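Local coordinates for protein betaine aldehyde dehydrogenase (Staphylococcus aureus subsp. aureus COL, PDB 4QTO) that oxidises betaine aldehyde to glycine betaine, probably with NAD as the hydride acceptor, as a tetrameric member of the aldehyde dehydrogenase family, at residues Q35-G39 against E40-S44; I319-Q322 against N323-D327; P354-S357 against T358-N362; N459-L463 against G464-I468. All blocks are in the same frame, centred on the assembly; numbering follows the deposited sequence.

Contact 1: residues Q35-G39 against E40-S44; sequences QYIDG and EWVES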
loop_
_atom_site.group_PDB
_atom_site.type_symbol
_atom_site.label_atom_id
_atom_site.label_comp_id
_atom_site.label_asym_id
_atom_site.label_seq_id
_atom_site.Cartn_x
_atom_site.Cartn_y
_atom_site.Cartn_z
ATOM N N GLN A 35 29.680 -23.751 16.877
ATOM C CA GLN A 35 29.236 -22.682 15.989
ATOM C C GLN A 35 28.785 -23.352 14.691
ATOM O O GLN A 35 29.103 -24.530 14.440
ATOM C CB GLN A 35 30.416 -21.755 15.690
ATOM C CG GLN A 35 31.005 -21.143 16.937
ATOM C CD GLN A 35 32.101 -20.148 16.652
ATOM O OE1 GLN A 35 31.876 -18.941 16.775
ATOM N NE2 GLN A 35 33.273 -20.634 16.252
ATOM N N TYR A 36 28.081 -22.607 13.836
ATOM C CA TYR A 36 27.633 -23.116 12.547
ATOM C C TYR A 36 28.081 -22.147 11.474
ATOM O O TYR A 36 27.566 -21.037 11.397
ATOM C CB TYR A 36 26.115 -23.317 12.504
ATOM C CG TYR A 36 25.615 -24.036 11.271
ATOM C CD1 TYR A 36 25.829 -25.388 11.103
ATOM C CD2 TYR A 36 24.921 -23.364 10.290
ATOM C CE1 TYR A 36 25.333 -26.057 9.993
ATOM C CE2 TYR A 36 24.423 -24.030 9.179
ATOM C CZ TYR A 36 24.651 -25.386 9.056
ATOM O OH TYR A 36 24.168 -26.135 7.973
ATOM N N ILE A 37 29.098 -22.523 10.709
ATOM C CA ILE A 37 29.683 -21.642 9.740
ATOM C C ILE A 37 29.780 -22.322 8.383
ATOM O O ILE A 37 30.373 -23.419 8.246
ATOM C CB ILE A 37 31.094 -21.164 10.202
ATOM C CG1 ILE A 37 31.022 -20.531 11.597
ATOM C CG2 ILE A 37 31.674 -20.202 9.174
ATOM C CD1 ILE A 37 32.352 -20.047 12.157
ATOM N N ASP A 38 29.180 -21.714 7.383
ATOM C CA ASP A 38 29.262 -22.199 6.032
ATOM C C ASP A 38 28.855 -23.672 5.915
ATOM O O ASP A 38 29.580 -24.510 5.318
ATOM C CB ASP A 38 30.679 -21.960 5.479
ATOM C CG ASP A 38 30.708 -21.836 3.961
ATOM O OD1 ASP A 38 29.648 -21.731 3.318
ATOM O OD2 ASP A 38 31.825 -21.778 3.414
ATOM N N GLY A 39 27.707 -23.975 6.494
ATOM C CA GLY A 39 27.118 -25.314 6.430
ATOM C C GLY A 39 27.731 -26.389 7.316
ATOM O O GLY A 39 27.388 -27.577 7.141
ATOM N N GLU A 40 28.629 -26.027 8.225
ATOM C CA GLU A 40 29.292 -27.001 9.073
ATOM C C GLU A 40 29.292 -26.575 10.522
ATOM O O GLU A 40 29.479 -25.374 10.818
ATOM C CB GLU A 40 30.762 -27.163 8.646
ATOM C CG GLU A 40 30.935 -27.636 7.205
ATOM C CD GLU A 40 30.379 -29.035 6.935
ATOM O OE1 GLU A 40 30.248 -29.838 7.896
ATOM O OE2 GLU A 40 30.127 -29.355 5.735
ATOM N N TRP A 41 29.106 -27.548 11.409
ATOM C CA TRP A 41 29.230 -27.311 12.849
ATOM C C TRP A 41 30.725 -27.345 13.178
ATOM O O TRP A 41 31.392 -28.372 12.994
ATOM C CB TRP A 41 28.452 -28.347 13.652
ATOM C CG TRP A 41 26.978 -28.194 13.456
ATOM C CD1 TRP A 41 26.177 -28.851 12.550
ATOM C CD2 TRP A 41 26.122 -27.309 14.182
ATOM N NE1 TRP A 41 24.887 -28.430 12.677
ATOM C CE2 TRP A 41 24.821 -27.452 13.644
ATOM C CE3 TRP A 41 26.337 -26.359 15.196
ATOM C CZ2 TRP A 41 23.713 -26.702 14.131
ATOM C CZ3 TRP A 41 25.234 -25.633 15.699
ATOM C CH2 TRP A 41 23.947 -25.810 15.158
ATOM N N VAL A 42 31.250 -26.225 13.667
ATOM C CA VAL A 42 32.658 -26.083 13.923
ATOM C C VAL A 42 32.970 -25.499 15.302
ATOM O O VAL A 42 32.222 -24.686 15.852
ATOM C CB VAL A 42 33.343 -25.196 12.869
ATOM C CG1 VAL A 42 33.243 -25.833 11.495
ATOM C CG2 VAL A 42 32.741 -23.799 12.819
ATOM N N GLU A 43 34.102 -25.906 15.861
ATOM C CA GLU A 43 34.493 -25.355 17.152
ATOM C C GLU A 43 35.141 -23.975 16.916
ATOM O O GLU A 43 35.189 -23.483 15.787
ATOM C CB GLU A 43 35.361 -26.327 17.939
ATOM C CG GLU A 43 36.621 -26.663 17.272
ATOM C CD GLU A 43 37.436 -27.706 18.040
ATOM O OE1 GLU A 43 38.506 -28.001 17.536
ATOM O OE2 GLU A 43 37.036 -28.226 19.111
ATOM N N SER A 44 35.572 -23.343 17.986
ATOM C CA SER A 44 36.305 -22.106 17.861
ATOM C C SER A 44 37.647 -22.399 17.242
ATOM O O SER A 44 38.278 -23.451 17.524
ATOM C CB SER A 44 36.550 -21.493 19.235
ATOM O OG SER A 44 37.351 -20.335 19.084
#

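Contact 2: residues I319-Q322 against N323-D327; sequences ILVQ and NSIKD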
loop_
_atom_site.group_PDB
_atom_site.type_symbol
_atom_site.label_atom_id
_atom_site.label_comp_id
_atom_site.label_asym_id
_atom_site.label_seq_id
_atom_site.Cartn_x
_atom_site.Cartn_y
_atom_site.Cartn_z
ATOM N N ILE A 319 5.960 4.043 36.884
ATOM C CA ILE A 319 4.517 4.187 37.105
ATOM C C ILE A 319 4.222 5.654 37.383
ATOM O O ILE A 319 4.891 6.305 38.207
ATOM C CB ILE A 319 4.002 3.309 38.235
ATOM C CG1 ILE A 319 4.230 1.821 37.906
ATOM C CG2 ILE A 319 2.528 3.622 38.504
ATOM C CD1 ILE A 319 4.075 0.878 39.053
ATOM N N LEU A 320 3.251 6.196 36.664
ATOM C CA LEU A 320 2.785 7.576 36.807
ATOM C C LEU A 320 1.325 7.460 37.200
ATOM O O LEU A 320 0.504 6.984 36.419
ATOM C CB LEU A 320 2.935 8.361 35.521
ATOM C CG LEU A 320 4.350 8.630 35.082
ATOM C CD1 LEU A 320 4.489 9.066 33.649
ATOM C CD2 LEU A 320 4.917 9.686 35.984
ATOM N N VAL A 321 0.991 7.857 38.434
ATOM C CA VAL A 321 -0.371 7.661 38.959
ATOM C C VAL A 321 -0.963 9.002 39.379
ATOM O O VAL A 321 -0.280 9.879 39.949
ATOM C CB VAL A 321 -0.387 6.632 40.123
ATOM C CG1 VAL A 321 0.471 7.084 41.283
ATOM C CG2 VAL A 321 -1.815 6.359 40.584
ATOM N N GLN A 322 -2.225 9.205 39.076
ATOM C CA GLN A 322 -2.851 10.476 39.383
ATOM C C GLN A 322 -2.797 10.754 40.897
ATOM O O GLN A 322 -3.068 9.859 41.682
ATOM C CB GLN A 322 -4.270 10.541 38.778
ATOM C CG GLN A 322 -4.797 11.950 38.730
ATOM C CD GLN A 322 -5.855 12.135 37.653
ATOM O OE1 GLN A 322 -6.541 11.200 37.221
ATOM N NE2 GLN A 322 -5.942 13.358 37.147
ATOM N N ASN A 323 -2.445 11.998 41.266
ATOM C CA ASN A 323 -2.274 12.345 42.666
ATOM C C ASN A 323 -3.437 11.955 43.545
ATOM O O ASN A 323 -3.245 11.527 44.705
ATOM C CB ASN A 323 -1.983 13.843 42.836
ATOM C CG ASN A 323 -0.581 14.218 42.392
ATOM O OD1 ASN A 323 0.368 13.431 42.537
ATOM N ND2 ASN A 323 -0.433 15.432 41.877
ATOM N N SER A 324 -4.645 12.119 43.027
ATOM C CA SER A 324 -5.845 11.804 43.775
ATOM C C SER A 324 -5.956 10.373 44.282
ATOM O O SER A 324 -6.603 10.122 45.311
ATOM C CB SER A 324 -7.075 12.166 42.918
ATOM O OG SER A 324 -6.991 11.505 41.670
ATOM N N ILE A 325 -5.355 9.423 43.560
ATOM C CA ILE A 325 -5.369 8.014 43.952
ATOM C C ILE A 325 -3.987 7.444 44.258
ATOM O O ILE A 325 -3.851 6.233 44.435
ATOM C CB ILE A 325 -6.073 7.116 42.924
ATOM C CG1 ILE A 325 -5.427 7.154 41.532
ATOM C CG2 ILE A 325 -7.551 7.485 42.848
ATOM C CD1 ILE A 325 -5.680 5.921 40.681
ATOM N N LYS A 326 -2.983 8.312 44.328
ATOM C CA LYS A 326 -1.620 7.836 44.518
ATOM C C LYS A 326 -1.432 7.053 45.804
ATOM O O LYS A 326 -0.826 5.993 45.786
ATOM C CB LYS A 326 -0.662 9.022 44.447
ATOM C CG LYS A 326 0.781 8.663 44.651
ATOM C CD LYS A 326 1.603 9.907 44.383
ATOM C CE LYS A 326 3.061 9.701 44.643
ATOM N NZ LYS A 326 3.313 9.617 46.103
ATOM N N ASP A 327 -1.956 7.550 46.922
ATOM C CA ASP A 327 -1.816 6.825 48.188
ATOM C C ASP A 327 -2.527 5.451 48.166
ATOM O O ASP A 327 -1.970 4.451 48.589
ATOM C CB ASP A 327 -2.279 7.688 49.338
ATOM C CG ASP A 327 -1.404 8.900 49.541
ATOM O OD1 ASP A 327 -0.217 8.873 49.133
ATOM O OD2 ASP A 327 -1.859 9.859 50.179
#

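Contact 3: residues P354-S357 against T358-N362; sequences PVIS and TEHRN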
loop_
_atom_site.group_PDB
_atom_site.type_symbol
_atom_site.label_atom_id
_atom_site.label_comp_id
_atom_site.label_asym_id
_atom_site.label_seq_id
_atom_site.Cartn_x
_atom_site.Cartn_y
_atom_site.Cartn_z
ATOM N N PRO A 354 14.708 -15.821 39.052
ATOM C CA PRO A 354 15.874 -15.031 39.337
ATOM C C PRO A 354 16.226 -14.068 38.228
ATOM O O PRO A 354 15.602 -14.104 37.147
ATOM C CB PRO A 354 16.977 -16.080 39.421
ATOM C CG PRO A 354 16.545 -17.097 38.414
ATOM C CD PRO A 354 15.052 -17.155 38.539
ATOM N N VAL A 355 17.198 -13.188 38.488
ATOM C CA VAL A 355 17.754 -12.324 37.447
ATOM C C VAL A 355 18.886 -13.109 36.787
ATOM O O VAL A 355 19.286 -14.163 37.264
ATOM C CB VAL A 355 18.167 -10.913 37.914
ATOM C CG1 VAL A 355 16.954 -10.156 38.440
ATOM C CG2 VAL A 355 19.298 -10.949 38.942
ATOM N N ILE A 356 19.421 -12.571 35.709
ATOM C CA ILE A 356 20.224 -13.385 34.787
ATOM C C ILE A 356 21.651 -13.747 35.159
ATOM O O ILE A 356 22.127 -14.825 34.777
ATOM C CB ILE A 356 20.200 -12.732 33.384
ATOM C CG1 ILE A 356 20.569 -13.702 32.270
ATOM C CG2 ILE A 356 21.096 -11.503 33.342
ATOM C CD1 ILE A 356 19.592 -14.846 32.085
ATOM N N SER A 357 22.336 -12.865 35.892
ATOM C CA SER A 357 23.750 -13.074 36.186
ATOM C C SER A 357 24.179 -12.312 37.409
ATOM O O SER A 357 23.467 -11.437 37.882
ATOM C CB SER A 357 24.598 -12.575 35.012
ATOM O OG SER A 357 24.537 -11.156 34.908
ATOM N N THR A 358 25.346 -12.670 37.936
ATOM C CA THR A 358 25.890 -12.014 39.090
ATOM C C THR A 358 26.102 -10.539 38.788
ATOM O O THR A 358 25.802 -9.669 39.621
ATOM C CB THR A 358 27.262 -12.641 39.458
ATOM O OG1 THR A 358 27.052 -14.006 39.812
ATOM C CG2 THR A 358 27.889 -11.934 40.627
ATOM N N GLU A 359 26.645 -10.268 37.611
ATOM C CA GLU A 359 26.941 -8.907 37.203
ATOM C C GLU A 359 25.665 -8.076 37.125
ATOM O O GLU A 359 25.636 -6.913 37.552
ATOM C CB GLU A 359 27.634 -8.877 35.846
ATOM C CG GLU A 359 29.032 -9.479 35.821
ATOM C CD GLU A 359 29.081 -10.992 36.076
ATOM O OE1 GLU A 359 30.030 -11.436 36.759
ATOM O OE2 GLU A 359 28.176 -11.733 35.633
ATOM N N HIS A 360 24.606 -8.672 36.594
ATOM C CA HIS A 360 23.345 -7.940 36.466
ATOM C C HIS A 360 22.719 -7.693 37.828
ATOM O O HIS A 360 22.221 -6.591 38.107
ATOM C CB HIS A 360 22.369 -8.643 35.509
ATOM C CG HIS A 360 21.238 -7.764 35.105
ATOM N ND1 HIS A 360 21.449 -6.544 34.504
ATOM C CD2 HIS A 360 19.898 -7.890 35.242
ATOM C CE1 HIS A 360 20.288 -5.959 34.272
ATOM N NE2 HIS A 360 19.331 -6.753 34.709
ATOM N N ARG A 361 22.734 -8.698 38.689
ATOM C CA ARG A 361 22.200 -8.516 40.021
ATOM C C ARG A 361 22.980 -7.416 40.758
ATOM O O ARG A 361 22.390 -6.559 41.439
ATOM C CB ARG A 361 22.208 -9.801 40.838
ATOM C CG ARG A 361 21.641 -9.523 42.234
ATOM C CD ARG A 361 21.226 -10.761 42.991
ATOM N NE ARG A 361 22.345 -11.633 43.286
ATOM C CZ ARG A 361 22.271 -12.715 44.070
ATOM N NH1 ARG A 361 21.126 -13.078 44.688
ATOM N NH2 ARG A 361 23.360 -13.428 44.252
ATOM N N ASN A 362 24.304 -7.414 40.615
ATOM C CA ASN A 362 25.112 -6.375 41.257
ATOM C C ASN A 362 24.738 -4.978 40.747
ATOM O O ASN A 362 24.711 -4.014 41.530
ATOM C CB ASN A 362 26.608 -6.633 41.034
ATOM C CG ASN A 362 27.105 -7.853 41.779
ATOM O OD1 ASN A 362 26.466 -8.331 42.719
ATOM N ND2 ASN A 362 28.273 -8.327 41.400
#

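Contact 4: residues N459-L463 against G464-I468; sequences NKLKL and GTVWI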
loop_
_atom_site.group_PDB
_atom_site.type_symbol
_atom_site.label_atom_id
_atom_site.label_comp_id
_atom_site.label_asym_id
_atom_site.label_seq_id
_atom_site.Cartn_x
_atom_site.Cartn_y
_atom_site.Cartn_z
ATOM N N ASN A 459 -1.918 9.645 21.730
ATOM C CA ASN A 459 -1.435 10.385 20.578
ATOM C C ASN A 459 -0.283 11.330 20.888
ATOM O O ASN A 459 0.480 11.683 19.982
ATOM C CB ASN A 459 -2.597 11.095 19.911
ATOM C CG ASN A 459 -3.422 10.136 19.034
ATOM O OD1 ASN A 459 -2.918 9.566 18.052
ATOM N ND2 ASN A 459 -4.680 9.935 19.401
ATOM N N LYS A 460 -0.159 11.733 22.155
ATOM C CA LYS A 460 0.899 12.646 22.574
ATOM C C LYS A 460 2.152 11.990 23.170
ATOM O O LYS A 460 3.174 12.674 23.339
ATOM C CB LYS A 460 0.351 13.691 23.548
ATOM C CG LYS A 460 -0.631 14.657 22.876
ATOM C CD LYS A 460 -0.816 15.904 23.727
ATOM C CE LYS A 460 -1.514 17.034 22.980
ATOM N NZ LYS A 460 -2.947 16.719 22.743
ATOM N N LEU A 461 2.101 10.683 23.461
ATOM C CA LEU A 461 3.266 9.984 24.004
ATOM C C LEU A 461 4.246 9.653 22.906
ATOM O O LEU A 461 3.860 9.089 21.865
ATOM C CB LEU A 461 2.844 8.710 24.714
ATOM C CG LEU A 461 1.924 8.913 25.909
ATOM C CD1 LEU A 461 1.518 7.568 26.505
ATOM C CD2 LEU A 461 2.600 9.775 26.978
ATOM N N LYS A 462 5.517 9.981 23.116
ATOM C CA LYS A 462 6.575 9.683 22.123
ATOM C C LYS A 462 7.121 8.283 22.344
ATOM O O LYS A 462 8.234 8.088 22.903
ATOM C CB LYS A 462 7.656 10.750 22.170
ATOM C CG LYS A 462 7.098 12.117 21.804
ATOM C CD LYS A 462 8.088 13.189 22.228
ATOM C CE LYS A 462 7.490 14.586 22.200
ATOM N NZ LYS A 462 7.131 14.947 20.816
ATOM N N LEU A 463 6.318 7.308 21.911
ATOM C CA LEU A 463 6.590 5.889 22.136
ATOM C C LEU A 463 6.208 5.073 20.921
ATOM O O LEU A 463 5.188 5.384 20.284
ATOM C CB LEU A 463 5.702 5.378 23.306
ATOM C CG LEU A 463 5.865 6.068 24.657
ATOM C CD1 LEU A 463 4.769 5.630 25.620
ATOM C CD2 LEU A 463 7.252 5.793 25.216
ATOM N N GLY A 464 6.977 4.030 20.614
ATOM C CA GLY A 464 6.675 3.176 19.452
ATOM C C GLY A 464 5.410 2.357 19.589
ATOM O O GLY A 464 4.778 1.995 18.585
ATOM N N THR A 465 5.058 2.004 20.818
ATOM C CA THR A 465 3.816 1.257 21.100
ATOM C C THR A 465 3.150 1.844 22.320
ATOM O O THR A 465 3.801 2.081 23.337
ATOM C CB THR A 465 4.118 -0.249 21.363
ATOM O OG1 THR A 465 4.782 -0.822 20.220
ATOM C CG2 THR A 465 2.854 -1.032 21.662
ATOM N N VAL A 466 1.848 2.114 22.211
ATOM C CA VAL A 466 1.054 2.582 23.358
ATOM C C VAL A 466 -0.122 1.640 23.545
ATOM O O VAL A 466 -0.876 1.400 22.602
ATOM C CB VAL A 466 0.485 3.986 23.182
ATOM C CG1 VAL A 466 -0.257 4.390 24.435
ATOM C CG2 VAL A 466 1.620 4.987 22.873
ATOM N N TRP A 467 -0.255 1.083 24.757
ATOM C CA TRP A 467 -1.372 0.233 25.100
ATOM C C TRP A 467 -2.427 1.057 25.855
ATOM O O TRP A 467 -2.094 1.844 26.753
ATOM C CB TRP A 467 -0.942 -0.911 26.011
ATOM C CG TRP A 467 0.112 -1.775 25.432
ATOM C CD1 TRP A 467 -0.006 -2.587 24.342
ATOM C CD2 TRP A 467 1.450 -1.933 25.907
ATOM N NE1 TRP A 467 1.173 -3.220 24.095
ATOM C CE2 TRP A 467 2.086 -2.845 25.050
ATOM C CE3 TRP A 467 2.188 -1.376 26.955
ATOM C CZ2 TRP A 467 3.419 -3.229 25.227
ATOM C CZ3 TRP A 467 3.502 -1.772 27.128
ATOM C CH2 TRP A 467 4.097 -2.696 26.290
ATOM N N ILE A 468 -3.684 0.886 25.491
ATOM C CA ILE A 468 -4.809 1.508 26.214
ATOM C C ILE A 468 -5.471 0.385 26.990
ATOM O O ILE A 468 -5.995 -0.575 26.415
ATOM C CB ILE A 468 -5.780 2.243 25.283
ATOM C CG1 ILE A 468 -5.062 3.478 24.699
ATOM C CG2 ILE A 468 -7.037 2.627 26.066
ATOM C CD1 ILE A 468 -5.831 4.208 23.620
#

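Contact 1: residues Q35-G39 against E40-S44
Gln35 and Val42 form the open end of a tight beta hairpin, a hydrogen-bonded antiparallel pair joined in both directions: Gln35 N to Val42 O at 2.9 Å and Val42 N to Gln35 O at 2.8 Å. The extended Gln35 side chain reaches past the end of the partner strand, where NE2 makes a weak bond to Glu43 O; NE2 also bonds to Asp71 OD2, and OE1 accepts from Leu234 N.

Tyr36 faces Trp41 in the non-hydrogen-bonded pair. With Tyr36 CG anti to the backbone N (chi1 -171°), the phenol turns an edge to the indole: CD1 sits over one face, 3.4 Å from Trp41 CE2, with the planes at 52°. Tyr36 CB makes a CH-pi contact with the six-membered ring of Trp41. Both polar ends meet one carboxylate, Glu221, through Tyr36 OH and Trp41 NE1.

Ile37 returns to the face of Gln35 and Val42, its CD1 3.8 Å from Val42 CG2. Its backbone closes the hairpin with Glu40: Ile37 N to Glu40 O at 2.9 Å and Glu40 N to Ile37 O at 3.1 Å. Asp38 and Gly39 fill the corners of the type I' turn, both at positive phi, and Asp38 forms a salt bridge with Arg81.

The hairpin lies between two helices: Tyr36 and Trp41 pack on Phe217 of helix 211-223, while Ile37 and Val42 rest on Arg74 of helix 69-85. Tyr36 also bonds through its backbone to Leu232 of strand 230-232.

Contact 2: residues I319-Q322 against N323-D327
Val321, the next-to-last residue of its strand, spreads its two methyls over the first turn of the following helix. CG2 meets Ile325, coming within 3.8 Å of Ile325 CG1, and the two side chains slant across each other. CG1 instead takes the aliphatic start of Lys326, lying 3.7 Å from Lys326 CG, and here the side chains run roughly perpendicular. A chi1 of 60° on Val321 divides the methyls between these two neighbours. Beyond CG the lysine leads away from the strand, and its NZ forms a salt bridge with Glu330 one helical turn on.

The sharp change of direction, 109° between the short strand and helix axes, is bridged by one backbone hydrogen bond. Ile325 N donates to Gln322 O at 3.0 Å, approaching from above the carbonyl plane. Beside it, Gln322 CG lies 3.7 Å from Ser324 OG. The amide of Gln322 reaches residues just beyond two adjoining strands, OE1 to Asp290 N and NE2 to Glu426 O. Ser324 OG and Asn323 ND2 turn to the carboxylates of Asp290 and Glu426.

The chemistry is thus divided: methyl and methylene packing fills the inner angle of the strand-to-helix turn, while its polar groups tie the turn to the loops after strands 285-288 and 419-425.

Contact 3: residues P354-S357 against T358-N362
Ser357 caps the N-terminus of helix 358-373, at the end of the loop that arrives from helix 323-337. Its hydroxyl takes the amide of the third helical residue, His360 N to Ser357 OG at 3.0 Å, with an N-H...O angle of 155°. With chi1 at 69°, OG stands between the backbone N and the carbonyl carbon, turned to the His360 amide. The carbonyl of the same residue receives Arg361 N at 2.9 Å in a nearly straight bond (168°), the first regular helical one.

Two hydrophobic residues of the loop pack beside the cap. Val355 CG2 lies 3.7 Å from Arg361 CB, with the side chains roughly perpendicular, while Ile356 CG2 comes within 3.8 Å of His360 CB. Val355 CB is also near the plane of the imidazole, at its edge, and Trp180 meets this ring edge-to-face. Beyond these contacts, His360 NE2 bonds to Phe416 O and Arg361 NH1 to Phe395 O. A bound PEG fragment lies about 3 Å from the His360 side chain.

In chemical terms, the serine hydroxyl takes up a first-turn amide, its carbonyl starts the regular i to i+4 series, and the apolar contacts pack the loop against that turn.

Contact 4: residues N459-L463 against G464-I468
No hydrogen bond crosses this bend: Leu461 and Leu463 meet Val466 through methyl and methylene groups alone, although the chain passes here from helix to strand within a few residues. The two methyls of Val466 divide the work. CG1 points to Leu461, 4.2 Å from its CD1, and the two side chains cross at about a right angle; CG2 lies 4.1 Å from Leu463 CB. The torsion of Val466 (chi1 -177°) places CG1 opposite the backbone N and directs it to Leu461, with CG2 beside that N. Both distances are those of an easy van der Waals fit, and all three side chains are buried.

Between the leucines, Lys462 is the centre of an inverse gamma turn, with a weak bond from Leu463 N to Leu461 O at 3.0 Å. Asn436 bonds to the bend twice, OD1 to Lys462 N and ND2 to Lys460 O. Lys462 NZ forms a salt bridge with Glu84 of a second subunit, and Leu461 O receives Lys504 NZ of that subunit.

Leu461 also packs on Val446 and Val466 on Ala458, so the cluster lies between the helix and the strands of a beta-alpha-beta unit: strand 443-447, helix 451-460 and strand 465-468. The last strand pairs in parallel with one from the second subunit, continuing the sheet across the interface, an arrangement known from aldehyde dehydrogenase dimers.

In the fold
Along the chain the four contacts follow one another in series without nesting. Contact 1 stands apart, an N-terminal hairpin whose centre is about 54 Å from that of contact 2 and on the opposite side of the chain's centre. Contacts 2 and 4 belong to the same seven-stranded sheet: strand 318-322 runs through its middle and strand 465-468 is outermost within the chain, with centres about 20 Å apart and nearest atoms about 7 Å. Contact 3 begins the next helix after 323-337 and lies about 30 Å, centre to centre, from each of the others. Contacts 2 and 4 are thus two strand-helix junctions of one sheet, which the strand of contact 4 continues into a neighbouring subunit.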